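Local coordinates for cellulose-binding protein (Saccharophagus degradans, PDB 2X32), which binds a polyisoprenoid, octaprenyl diphosphate, in the interior of its YceI-like domain and is implicated in plant cell wall breakdown, at residues T119-Q124 against I131-Q136; Y9-T14 against F172-E177. All blocks are in the same frame, centred on the assembly; numbering follows the deposited sequence. Where two conformers were deposited one is given.

In the fold
Both interactions are antiparallel strand pairings in one curled sheet. Interaction 1 joins adjacent strands of a hairpin, whereas interaction 2 brings the start of the chain to its last strand, so that interaction 1 is nested within the loop closed by interaction 2. Strands 130-142 and 167-177 are themselves neighbours, with Val133 and Ile131 probably hydrogen-bonded to Leu174 and Tyr176. Both contacts are partly buried: the residues facing the prenyl chain are mostly buried, aliphatic in interaction 1 and largely aromatic in interaction 2, and the polar sides are partly exposed. Those sides differ: interaction 1 carries amides, a water and an imidazole, while interaction 2 carries carboxylates that share Arg130 as partner.

Interaction 1: residues T119-Q124 against I131-Q136; sequences TQLNVQ and IMVQNQ. With OTP ((2E,6E,10E,14E,18E,22E,26E)-3,7,11,15,19,23,27,31-octamethyldotriaconta-2,6,10,14,18,22,26,30-octaenyl trihydrogen diphosphate), chain C; IMD (imidazole), chain D.
Asn122 and Gln134 form the central hydrogen-bonded pair between strands 119-124 and 131-135, Asn122 N reaching Gln134 O at 2.8 Å and Gln134 N returning to Asn122 O. Gln124 and Met132 repeat this two-bond pattern, and Gln136 N extends the ladder beyond the strand to Gln120 O. CA-H...O contacts fill in at the non-hydrogen-bonded positions, as from Val133 CA to Asn122 O.

Polar side chains gather on the face of Asn122 and Gln134. Asn122 ND2 donates to Gln136 OE1 at 3.1 Å. The bond is bent, 139° at the hydrogen. The two amide planes lie 28° apart. The same ND2 also bonds to Asp99, so two acceptors hold the amide. In the conformer described, a water accepts from Gln134 NE2 and also lies by Met132 O and 2.8 Å from Asn122 OD1. An imidazole, probably from the crystallisation liquor, lies beside Gln134 OE1, but its N3 approaches too closely to be trusted. Gln124 and Met132 run side by side: both have CG anti to the backbone N, and a bend at the end of Met132 leaves its CE 3.2 Å from Gln124 OE1. Gln124 NE2 is hydrogen-bonded to Gly97 O.

Apolar contacts occupy the reverse face. Leu121 CD1 meets Val133 CG1 at 4.0 Å, and Val123 CG2 lies alongside that same methyl. Ile131 has CG1 between its backbone N and carbonyl carbon (chi1 69°), and CD1 reaches toward the last carbons of the prenyl chain. There, OTP C3 rests 3.8 Å from Val123 CG2 and also touches Leu121 CD1. This is an antiparallel beta hairpin with a polar outer face and an aliphatic inner one, forming part of the wall around the tail end of the prenyl ligand in the YceI-like fold.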
loop_
_atom_site.group_PDB
_atom_site.type_symbol
_atom_site.label_atom_id
_atom_site.label_comp_id
_atom_site.label_asym_id
_atom_site.label_seq_id
_atom_site.Cartn_x
_atom_site.Cartn_y
_atom_site.Cartn_z
ATOM N N THR A 119 -2.680 12.547 -0.944
ATOM C CA THR A 119 -3.707 11.900 -1.783
ATOM C C THR A 119 -5.042 11.998 -1.083
ATOM O O THR A 119 -5.168 12.469 0.053
ATOM C CB THR A 119 -3.347 10.451 -2.092
ATOM O OG1 THR A 119 -4.135 9.956 -3.200
ATOM C CG2 THR A 119 -3.574 9.559 -0.861
ATOM N N GLN A 120 -6.081 11.526 -1.745
ATOM C CA GLN A 120 -7.413 11.583 -1.211
ATOM C C GLN A 120 -7.911 10.143 -1.019
ATOM O O GLN A 120 -7.754 9.298 -1.927
ATOM C CB GLN A 120 -8.319 12.309 -2.216
ATOM C CG GLN A 120 -9.613 12.644 -1.698
ATOM C CD GLN A 120 -10.305 13.604 -2.712
ATOM O OE1 GLN A 120 -10.660 13.152 -3.816
ATOM N NE2 GLN A 120 -10.376 14.915 -2.428
ATOM N N LEU A 121 -8.441 9.899 0.168
ATOM C CA LEU A 121 -9.007 8.599 0.532
ATOM C C LEU A 121 -10.507 8.693 0.602
ATOM O O LEU A 121 -11.079 9.744 0.920
ATOM C CB LEU A 121 -8.476 8.093 1.861
ATOM C CG LEU A 121 -6.942 8.026 1.940
ATOM C CD1 LEU A 121 -6.505 7.503 3.363
ATOM C CD2 LEU A 121 -6.302 7.168 0.845
ATOM N N ASN A 122 -11.149 7.575 0.234
ATOM C CA ASN A 122 -12.552 7.382 0.406
ATOM C C ASN A 122 -12.746 6.529 1.656
ATOM O O ASN A 122 -12.138 5.462 1.781
ATOM C CB ASN A 122 -13.176 6.689 -0.808
ATOM C CG ASN A 122 -14.668 6.652 -0.718
ATOM O OD1 ASN A 122 -15.247 5.799 0.007
ATOM N ND2 ASN A 122 -15.351 7.604 -1.420
ATOM N N VAL A 123 -13.525 7.047 2.600
ATOM C CA VAL A 123 -13.850 6.339 3.810
ATOM C C VAL A 123 -15.354 6.134 3.859
ATOM O O VAL A 123 -16.112 7.107 3.801
ATOM C CB VAL A 123 -13.404 7.113 5.053
ATOM C CG1 VAL A 123 -13.800 6.319 6.382
ATOM C CG2 VAL A 123 -11.894 7.438 4.988
ATOM N N GLN A 124 -15.783 4.896 3.955
ATOM C CA GLN A 124 -17.210 4.588 4.000
ATOM C C GLN A 124 -17.507 3.729 5.210
ATOM O O GLN A 124 -16.788 2.735 5.477
ATOM C CB GLN A 124 -17.655 3.880 2.730
ATOM C CG GLN A 124 -19.183 3.680 2.692
ATOM C CD GLN A 124 -19.677 2.947 1.434
ATOM O OE1 GLN A 124 -18.979 2.118 0.838
ATOM N NE2 GLN A 124 -20.902 3.233 1.089
ATOM N N ILE A 131 -15.408 -0.013 8.923
ATOM C CA ILE A 131 -15.243 0.979 7.898
ATOM C C ILE A 131 -14.362 0.425 6.782
ATOM O O ILE A 131 -13.573 -0.507 6.986
ATOM C CB ILE A 131 -14.666 2.305 8.481
ATOM C CG1 ILE A 131 -13.233 2.076 8.915
ATOM C CG2 ILE A 131 -15.578 2.908 9.579
ATOM C CD1 ILE A 131 -12.535 3.345 9.426
ATOM N N MET A 132 -14.540 0.982 5.593
ATOM C CA MET A 132 -13.795 0.640 4.392
ATOM C C MET A 132 -13.048 1.888 3.893
ATOM O O MET A 132 -13.677 2.964 3.701
ATOM C CB MET A 132 -14.737 0.086 3.316
ATOM C CG MET A 132 -14.013 -0.309 2.037
ATOM S SD MET A 132 -15.149 -0.936 0.761
ATOM C CE MET A 132 -16.326 0.388 0.594
ATOM N N VAL A 133 -11.747 1.733 3.676
ATOM C CA VAL A 133 -10.885 2.825 3.241
ATOM C C VAL A 133 -10.179 2.449 1.967
ATOM O O VAL A 133 -9.551 1.404 1.871
ATOM C CB VAL A 133 -9.829 3.204 4.322
ATOM C CG1 VAL A 133 -9.037 4.447 3.921
ATOM C CG2 VAL A 133 -10.527 3.429 5.680
ATOM N N GLN A 134 -10.279 3.323 0.983
ATOM C CA GLN A 134 -9.628 3.029 -0.286
ATOM C C GLN A 134 -9.121 4.295 -0.954
ATOM O O GLN A 134 -9.550 5.405 -0.635
ATOM C CB GLN A 134 -10.593 2.201 -1.145
ATOM C CG GLN A 134 -11.877 2.975 -1.557
ATOM C CD GLN A 134 -12.866 2.107 -2.236
ATOM O OE1 GLN A 134 -12.533 1.389 -3.197
ATOM N NE2 GLN A 134 -14.099 2.124 -1.730
ATOM N N ASN A 135 -8.172 4.139 -1.853
ATOM C CA ASN A 135 -7.715 5.306 -2.618
ATOM C C ASN A 135 -8.842 5.794 -3.506
ATOM O O ASN A 135 -9.456 5.016 -4.284
ATOM C CB ASN A 135 -6.454 5.013 -3.439
ATOM C CG ASN A 135 -6.597 3.795 -4.358
ATOM O OD1 ASN A 135 -6.836 2.671 -3.874
ATOM N ND2 ASN A 135 -6.370 3.988 -5.658
ATOM N N GLN A 136 -9.129 7.086 -3.417
ATOM C CA GLN A 136 -10.230 7.646 -4.184
ATOM C C GLN A 136 -9.910 7.714 -5.620
ATOM O O GLN A 136 -10.804 7.624 -6.458
ATOM C CB GLN A 136 -10.586 9.030 -3.645
ATOM C CG GLN A 136 -11.642 9.775 -4.515
ATOM C CD GLN A 136 -13.010 9.128 -4.566
ATOM O OE1 GLN A 136 -13.349 8.291 -3.729
ATOM N NE2 GLN A 136 -13.804 9.492 -5.574
HETATM O O7 OTP C . 9.365 -10.610 -19.387
HETATM P P2 OTP C . 9.976 -11.679 -18.520
HETATM O O5 OTP C . 11.297 -12.195 -19.062
HETATM O O6 OTP C . 9.017 -12.754 -18.086
HETATM O O4 OTP C . 10.427 -10.859 -17.161
HETATM P P1 OTP C . 9.783 -10.992 -15.685
HETATM O O2 OTP C . 8.504 -10.178 -15.736
HETATM O O3 OTP C . 9.851 -12.380 -15.081
HETATM O O1 OTP C . 10.670 -10.071 -14.692
HETATM C C40 OTP C . 10.583 -8.642 -14.864
HETATM C C39 OTP C . 10.048 -7.978 -13.588
HETATM C C37 OTP C . 9.095 -7.066 -13.591
HETATM C C38 OTP C . 8.324 -6.538 -14.808
HETATM C C36 OTP C . 8.672 -6.427 -12.271
HETATM C C35 OTP C . 9.121 -5.000 -12.091
HETATM C C34 OTP C . 8.565 -4.408 -10.781
HETATM C C32 OTP C . 8.194 -3.136 -10.598
HETATM C C33 OTP C . 8.182 -2.139 -11.707
HETATM C C31 OTP C . 7.595 -2.767 -9.232
HETATM C C30 OTP C . 8.237 -1.644 -8.457
HETATM C C29 OTP C . 7.472 -1.323 -7.179
HETATM C C27 OTP C . 7.320 -0.100 -6.681
HETATM C C28 OTP C . 7.979 1.158 -7.240
HETATM C C26 OTP C . 6.411 0.155 -5.498
HETATM C C25 OTP C . 5.633 -1.029 -4.966
HETATM C C24 OTP C . 4.435 -0.656 -4.076
HETATM C C22 OTP C . 4.403 -0.692 -2.745
HETATM C C23 OTP C . 5.489 -1.239 -1.853
HETATM C C21 OTP C . 3.156 -0.211 -2.062
HETATM C C20 OTP C . 3.351 1.124 -1.295
HETATM C C19 OTP C . 2.102 1.594 -0.548
HETATM C C17 OTP C . 1.285 2.579 -0.917
HETATM C C18 OTP C . 1.513 3.542 -2.029
HETATM C C16 OTP C . -0.011 2.773 -0.144
HETATM C C15 OTP C . -0.112 4.127 0.496
HETATM C C14 OTP C . -1.209 4.172 1.530
HETATM C C12 OTP C . -1.993 5.248 1.785
HETATM C C13 OTP C . -1.882 6.541 0.979
HETATM C C11 OTP C . -3.032 5.245 2.859
HETATM C C10 OTP C . -3.326 3.965 3.533
HETATM C C9 OTP C . -4.565 3.941 4.431
HETATM C C7 OTP C . -4.584 3.958 5.774
HETATM C C8 OTP C . -3.375 3.872 6.684
HETATM C C6 OTP C . -5.930 4.017 6.457
HETATM C C5 OTP C . -6.346 5.411 6.887
HETATM C C4 OTP C . -7.639 5.424 7.649
HETATM C C2 OTP C . -8.548 6.398 7.536
HETATM C C3 OTP C . -8.487 7.630 6.702
HETATM C C1 OTP C . -9.786 6.296 8.382
HETATM N N1 IMD D . -9.403 -0.195 -6.070
HETATM C C2 IMD D . -10.575 -0.107 -5.375
HETATM N N3 IMD D . -10.641 1.142 -4.834
HETATM C C4 IMD D . -9.538 1.862 -5.159
HETATM C C5 IMD D . -8.755 1.007 -5.935
HETATM O O HOH W 1 -14.353 3.343 0.930
#

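Interaction 2: residues Y9-T14 against F172-E177. With OTP ((2E,6E,10E,14E,18E,22E,26E)-3,7,11,15,19,23,27,31-octamethyldotriaconta-2,6,10,14,18,22,26,30-octaenyl trihydrogen diphosphate), chain C.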
loop_
_atom_site.group_PDB
_atom_site.type_symbol
_atom_site.label_atom_id
_atom_site.label_comp_id
_atom_site.label_asym_id
_atom_site.label_seq_id
_atom_site.Cartn_x
_atom_site.Cartn_y
_atom_site.Cartn_z
ATOM N N TYR A 9 -9.473 1.036 16.133
ATOM C CA TYR A 9 -9.750 0.089 15.045
ATOM C C TYR A 9 -8.583 -0.845 14.824
ATOM O O TYR A 9 -7.437 -0.468 14.989
ATOM C CB TYR A 9 -10.079 0.739 13.695
ATOM C CG TYR A 9 -11.296 1.624 13.689
ATOM C CD1 TYR A 9 -12.512 1.184 13.215
ATOM C CD2 TYR A 9 -11.204 2.937 14.159
ATOM C CE1 TYR A 9 -13.635 2.046 13.266
ATOM C CE2 TYR A 9 -12.275 3.739 14.217
ATOM C CZ TYR A 9 -13.462 3.320 13.752
ATOM O OH TYR A 9 -14.506 4.268 13.838
ATOM N N SER A 10 -8.897 -2.058 14.353
ATOM C CA SER A 10 -7.888 -3.003 13.909
ATOM C C SER A 10 -8.106 -3.347 12.437
ATOM O O SER A 10 -9.249 -3.463 11.986
ATOM C CB SER A 10 -7.955 -4.270 14.738
ATOM O OG SER A 10 -7.534 -4.045 16.077
ATOM N N LEU A 11 -7.027 -3.510 11.698
ATOM C CA LEU A 11 -7.152 -3.980 10.307
ATOM C C LEU A 11 -7.673 -5.434 10.240
ATOM O O LEU A 11 -7.169 -6.330 10.913
ATOM C CB LEU A 11 -5.839 -3.861 9.516
ATOM C CG LEU A 11 -6.009 -4.096 8.001
ATOM C CD1 LEU A 11 -6.514 -2.854 7.321
ATOM C CD2 LEU A 11 -4.634 -4.537 7.351
ATOM N N ASP A 12 -8.700 -5.643 9.412
ATOM C CA ASP A 12 -9.137 -6.981 9.021
ATOM C C ASP A 12 -8.200 -7.400 7.889
ATOM O O ASP A 12 -8.396 -7.087 6.749
ATOM C CB ASP A 12 -10.589 -6.919 8.526
ATOM C CG ASP A 12 -11.157 -8.289 8.101
ATOM O OD1 ASP A 12 -10.373 -9.253 7.879
ATOM O OD2 ASP A 12 -12.394 -8.403 7.980
ATOM N N ALA A 13 -7.182 -8.156 8.270
ATOM C CA ALA A 13 -6.098 -8.455 7.343
ATOM C C ALA A 13 -6.556 -9.373 6.246
ATOM O O ALA A 13 -6.112 -9.299 5.099
ATOM C CB ALA A 13 -4.966 -9.141 8.104
ATOM N N THR A 14 -7.462 -10.265 6.561
ATOM C CA THR A 14 -7.931 -11.202 5.515
ATOM C C THR A 14 -8.742 -10.511 4.423
ATOM O O THR A 14 -8.556 -10.790 3.191
ATOM C CB THR A 14 -8.740 -12.367 6.080
ATOM O OG1 THR A 14 -10.009 -11.919 6.574
ATOM C CG2 THR A 14 -7.967 -13.050 7.130
ATOM N N PHE A 172 -5.791 -0.028 -3.206
ATOM C CA PHE A 172 -6.037 -0.780 -1.979
ATOM C C PHE A 172 -7.460 -0.643 -1.545
ATOM O O PHE A 172 -8.112 0.381 -1.799
ATOM C CB PHE A 172 -5.068 -0.399 -0.853
ATOM C CG PHE A 172 -4.979 1.097 -0.554
ATOM C CD1 PHE A 172 -5.923 1.739 0.266
ATOM C CD2 PHE A 172 -3.983 1.871 -1.118
ATOM C CE1 PHE A 172 -5.848 3.088 0.495
ATOM C CE2 PHE A 172 -3.942 3.227 -0.874
ATOM C CZ PHE A 172 -4.859 3.802 -0.051
ATOM N N VAL A 173 -7.963 -1.661 -0.887
ATOM C CA VAL A 173 -9.247 -1.621 -0.144
ATOM C C VAL A 173 -8.928 -2.195 1.233
ATOM O O VAL A 173 -8.556 -3.373 1.370
ATOM C CB VAL A 173 -10.342 -2.402 -0.829
ATOM C CG1 VAL A 173 -11.637 -2.341 0.022
ATOM C CG2 VAL A 173 -10.574 -1.859 -2.284
ATOM N N LEU A 174 -9.067 -1.362 2.257
ATOM C CA LEU A 174 -8.719 -1.711 3.631
ATOM C C LEU A 174 -9.988 -1.732 4.464
ATOM O O LEU A 174 -10.815 -0.800 4.348
ATOM C CB LEU A 174 -7.760 -0.694 4.206
ATOM C CG LEU A 174 -6.498 -0.479 3.384
ATOM C CD1 LEU A 174 -5.684 0.637 3.986
ATOM C CD2 LEU A 174 -5.614 -1.720 3.164
ATOM N N PHE A 175 -10.153 -2.753 5.287
ATOM C CA PHE A 175 -11.293 -2.812 6.189
ATOM C C PHE A 175 -10.797 -2.718 7.588
ATOM O O PHE A 175 -9.874 -3.457 7.975
ATOM C CB PHE A 175 -12.018 -4.140 5.971
ATOM C CG PHE A 175 -12.653 -4.254 4.616
ATOM C CD1 PHE A 175 -13.954 -3.789 4.382
ATOM C CD2 PHE A 175 -11.964 -4.804 3.546
ATOM C CE1 PHE A 175 -14.524 -3.856 3.113
ATOM C CE2 PHE A 175 -12.557 -4.874 2.280
ATOM C CZ PHE A 175 -13.800 -4.399 2.069
ATOM N N TYR A 176 -11.321 -1.753 8.341
ATOM C CA TYR A 176 -10.941 -1.557 9.733
ATOM C C TYR A 176 -12.167 -1.774 10.612
ATOM O O TYR A 176 -13.283 -1.367 10.263
ATOM C CB TYR A 176 -10.351 -0.134 9.956
ATOM C CG TYR A 176 -8.980 0.103 9.434
ATOM C CD1 TYR A 176 -7.865 -0.182 10.170
ATOM C CD2 TYR A 176 -8.773 0.617 8.160
ATOM C CE1 TYR A 176 -6.572 0.067 9.709
ATOM C CE2 TYR A 176 -7.504 0.837 7.682
ATOM C CZ TYR A 176 -6.398 0.547 8.448
ATOM O OH TYR A 176 -5.112 0.765 8.002
ATOM N N GLU A 177 -11.976 -2.403 11.769
ATOM C CA GLU A 177 -13.046 -2.813 12.644
ATOM C C GLU A 177 -12.743 -2.414 14.069
ATOM O O GLU A 177 -11.664 -2.694 14.529
ATOM C CB GLU A 177 -13.066 -4.334 12.639
ATOM C CG GLU A 177 -13.738 -4.859 11.526
ATOM C CD GLU A 177 -15.206 -5.215 11.815
ATOM O OE1 GLU A 177 -15.803 -4.798 12.835
ATOM O OE2 GLU A 177 -15.749 -5.851 10.963
HETATM O O7 OTP C . 9.365 -10.610 -19.387
HETATM P P2 OTP C . 9.976 -11.679 -18.520
HETATM O O5 OTP C . 11.297 -12.195 -19.062
HETATM O O6 OTP C . 9.017 -12.754 -18.086
HETATM O O4 OTP C . 10.427 -10.859 -17.161
HETATM P P1 OTP C . 9.783 -10.992 -15.685
HETATM O O2 OTP C . 8.504 -10.178 -15.736
HETATM O O3 OTP C . 9.851 -12.380 -15.081
HETATM O O1 OTP C . 10.670 -10.071 -14.692
HETATM C C40 OTP C . 10.583 -8.642 -14.864
HETATM C C39 OTP C . 10.048 -7.978 -13.588
HETATM C C37 OTP C . 9.095 -7.066 -13.591
HETATM C C38 OTP C . 8.324 -6.538 -14.808
HETATM C C36 OTP C . 8.672 -6.427 -12.271
HETATM C C35 OTP C . 9.121 -5.000 -12.091
HETATM C C34 OTP C . 8.565 -4.408 -10.781
HETATM C C32 OTP C . 8.194 -3.136 -10.598
HETATM C C33 OTP C . 8.182 -2.139 -11.707
HETATM C C31 OTP C . 7.595 -2.767 -9.232
HETATM C C30 OTP C . 8.237 -1.644 -8.457
HETATM C C29 OTP C . 7.472 -1.323 -7.179
HETATM C C27 OTP C . 7.320 -0.100 -6.681
HETATM C C28 OTP C . 7.979 1.158 -7.240
HETATM C C26 OTP C . 6.411 0.155 -5.498
HETATM C C25 OTP C . 5.633 -1.029 -4.966
HETATM C C24 OTP C . 4.435 -0.656 -4.076
HETATM C C22 OTP C . 4.403 -0.692 -2.745
HETATM C C23 OTP C . 5.489 -1.239 -1.853
HETATM C C21 OTP C . 3.156 -0.211 -2.062
HETATM C C20 OTP C . 3.351 1.124 -1.295
HETATM C C19 OTP C . 2.102 1.594 -0.548
HETATM C C17 OTP C . 1.285 2.579 -0.917
HETATM C C18 OTP C . 1.513 3.542 -2.029
HETATM C C16 OTP C . -0.011 2.773 -0.144
HETATM C C15 OTP C . -0.112 4.127 0.496
HETATM C C14 OTP C . -1.209 4.172 1.530
HETATM C C12 OTP C . -1.993 5.248 1.785
HETATM C C13 OTP C . -1.882 6.541 0.979
HETATM C C11 OTP C . -3.032 5.245 2.859
HETATM C C10 OTP C . -3.326 3.965 3.533
HETATM C C9 OTP C . -4.565 3.941 4.431
HETATM C C7 OTP C . -4.584 3.958 5.774
HETATM C C8 OTP C . -3.375 3.872 6.684
HETATM C C6 OTP C . -5.930 4.017 6.457
HETATM C C5 OTP C . -6.346 5.411 6.887
HETATM C C4 OTP C . -7.639 5.424 7.649
HETATM C C2 OTP C . -8.548 6.398 7.536
HETATM C C3 OTP C . -8.487 7.630 6.702
HETATM C C1 OTP C . -9.786 6.296 8.382
#
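Leu11 and Tyr176 make the main side-chain contact between the N-terminal strand and strand 172-177, whose Phe172, Leu174 and Tyr176 line the prenyl pocket. Phe172 begins the segment, its CZ 3.7 Å from OTP C12. Leu174 is shared: CD1 packs on the prenyl chain at C9, 3.5 Å away, while CB touches Leu11 CD1. At Phe175 the backbone O accepts from Asp12 N at 2.9 Å, and the CB atoms of Phe175 and Asp12 pack together.

Tyr176 presents one ring face to Leu11 CD1, a CH-pi contact 3.8 Å from the ring centroid and 17° off the normal. The Leu11 side chain swings away from its own N (chi1 -169°), and chi2 of 81° then turns CD1 over the ring. Near the backbone, Tyr176 CB meets Tyr9 CB at 3.8 Å. The phenol OH, bonded to Gln48 O, lies 3.7 Å from OTP C6, so the ring adjoins both leucine and ligand. Glu177 ends the segment with a pair of backbone bonds to Ser10, Ser10 N to Glu177 O being 2.8 Å, while Glu177 N lies in the plane of the Tyr9 ring, at its edge. The carboxylates of Glu177 and Asp12 both form salt bridges with Arg130, which probably offsets their mutual repulsion. Strand 167-177 thus lies between strands 7-24 and 130-142, with strand 28-42 beyond the N-terminal strand packing Leu37 on Leu11 and Ile41 on Tyr9 and Tyr176.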